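Local coordinates for protein membrane-bound lytic murein transglycosylase A (Burkholderia pseudomallei, PDB 6QK4) that probably cleaves the glycosidic bond between N-acetylmuramic acid and N-acetylglucosamine in peptidoglycan, forming a 1,6-anhydro bond in the N-acetylmuramic acid, at residues I46-R49 with Q50-R54. Residues are numbered along the deposited sequence; the frame is centred on the assembly and turned at random.
Sequences IALR and QNCAR
L48 and C52 sit one turn apart on a single helix, and their side chains meet where CD1 of L48 comes to 4.3 Å from SG of C52. Four i to i+4 backbone bonds run beneath them: the N-H of Q50, N51, C52 and A53 goes in turn to the carbonyl oxygen of I46, A47, L48 and R49. The bond from C52 N to L48 O is short, 2.9 Å, and nearly straight at 161°. From A53 N to R49 O the length is still 3.0 Å, but the angle at the hydrogen falls to 138°, and A53 N also makes a weak bond to Q50 O. R54 N bonds to N51 O, three residues back.

On the buried side, A47 is small enough to sit close against F304 and R271, while the branched apolar chain of L48 packs on F304, F82 and F83. N51 suits its buried place because its amide is satisfied at both ends, ND2 by the carbonyl of G283 and OD1 by NE2 of Q306. That same NE2 bonds to A47 O, which thus serves two donors. In C52, SG lies anti to the carbonyl carbon (chi1 -81°), 3.6 Å from L48 O, while it closes the disulfide with C65.

On the partly exposed side, R49 is long enough to reach D73, its NH1 forming a salt bridge there; NH2 is also hydrogen-bonded outside the two segments. I46 CA lies 3.9 Å above one guanidinium face, toward its rim. Q50 bends at chi2, with CG 3.6 Å from I46 O, and rests on V265 and P266. Such bonding defines an alpha-helix, and its buried and exposed sides make it amphipathic, laid against strand 298-307 of the 3D domain and cross-linked by its disulfide to helix 62-68.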
loop_
_atom_site.group_PDB
_atom_site.type_symbol
_atom_site.label_atom_id
_atom_site.label_comp_id
_atom_site.label_asym_id
_atom_site.label_seq_id
_atom_site.Cartn_x
_atom_site.Cartn_y
_atom_site.Cartn_z
ATOM N N ILE A 46 8.313 -6.816 14.255
ATOM C CA ILE A 46 8.059 -7.727 13.131
ATOM C C ILE A 46 8.758 -7.214 11.889
ATOM O O ILE A 46 9.475 -7.947 11.195
ATOM C CB ILE A 46 6.541 -7.898 12.906
ATOM C CG1 ILE A 46 5.917 -8.695 14.057
ATOM C CG2 ILE A 46 6.235 -8.628 11.609
ATOM C CD1 ILE A 46 4.388 -8.683 14.143
ATOM N N ALA A 47 8.565 -5.930 11.592
ATOM C CA ALA A 47 9.203 -5.342 10.407
ATOM C C ALA A 47 10.706 -5.264 10.593
ATOM O O ALA A 47 11.455 -5.400 9.620
ATOM C CB ALA A 47 8.626 -3.948 10.109
ATOM N N LEU A 48 11.161 -5.088 11.838
ATOM C CA LEU A 48 12.586 -5.134 12.134
ATOM C C LEU A 48 13.216 -6.500 11.813
ATOM O O LEU A 48 14.316 -6.567 11.259
ATOM C CB LEU A 48 12.827 -4.766 13.617
ATOM C CG LEU A 48 14.290 -4.948 14.111
ATOM C CD1 LEU A 48 15.137 -3.904 13.477
ATOM C CD2 LEU A 48 14.305 -4.681 15.604
ATOM N N ARG A 49 12.571 -7.605 12.190
ATOM C CA ARG A 49 13.146 -8.905 11.845
ATOM C C ARG A 49 13.164 -9.124 10.338
ATOM O O ARG A 49 14.123 -9.694 9.807
ATOM C CB ARG A 49 12.354 -10.007 12.553
ATOM C CG ARG A 49 12.640 -10.056 14.066
ATOM C CD ARG A 49 12.156 -11.380 14.671
ATOM N NE ARG A 49 10.739 -11.612 14.402
ATOM C CZ ARG A 49 9.759 -11.091 15.138
ATOM N NH1 ARG A 49 10.069 -10.346 16.168
ATOM N NH2 ARG A 49 8.465 -11.325 14.854
ATOM N N GLN A 50 12.130 -8.657 9.613
ATOM C CA GLN A 50 12.218 -8.778 8.147
ATOM C C GLN A 50 13.388 -7.963 7.626
ATOM O O GLN A 50 14.123 -8.419 6.766
ATOM C CB GLN A 50 10.919 -8.322 7.468
ATOM C CG GLN A 50 9.733 -9.193 7.804
ATOM C CD GLN A 50 9.873 -10.615 7.164
ATOM O OE1 GLN A 50 10.796 -10.900 6.380
ATOM N NE2 GLN A 50 8.935 -11.478 7.481
ATOM N N ASN A 51 13.579 -6.750 8.147
ATOM C CA ASN A 51 14.740 -5.946 7.762
ATOM C C ASN A 51 16.053 -6.704 7.991
ATOM O O ASN A 51 16.915 -6.755 7.115
ATOM C CB ASN A 51 14.729 -4.660 8.580
ATOM C CG ASN A 51 15.152 -3.460 7.796
ATOM O OD1 ASN A 51 14.537 -3.128 6.771
ATOM N ND2 ASN A 51 16.147 -2.729 8.318
ATOM N N CYS A 52 16.217 -7.288 9.174
ATOM C CA CYS A 52 17.447 -8.012 9.513
ATOM C C CYS A 52 17.668 -9.244 8.666
ATOM O O CYS A 52 18.815 -9.723 8.561
ATOM C CB CYS A 52 17.364 -8.398 10.963
ATOM S SG CYS A 52 17.807 -7.028 12.064
ATOM N N ALA A 53 16.596 -9.803 8.084
ATOM C CA ALA A 53 16.785 -10.922 7.163
ATOM C C ALA A 53 17.673 -10.521 5.989
ATOM O O ALA A 53 18.284 -11.383 5.367
ATOM C CB ALA A 53 15.463 -11.460 6.603
ATOM N N ARG A 54 17.713 -9.234 5.637
ATOM C CA ARG A 54 18.605 -8.764 4.571
ATOM C C ARG A 54 19.821 -8.004 5.077
ATOM O O ARG A 54 20.778 -7.862 4.332
ATOM C CB ARG A 54 17.850 -7.873 3.586
ATOM C CG ARG A 54 16.807 -8.642 2.790
ATOM C CD ARG A 54 17.532 -9.614 1.838
ATOM N NE ARG A 54 16.628 -10.379 0.983
ATOM C CZ ARG A 54 16.030 -11.513 1.361
ATOM N NH1 ARG A 54 16.278 -12.021 2.567
ATOM N NH2 ARG A 54 15.187 -12.145 0.539
#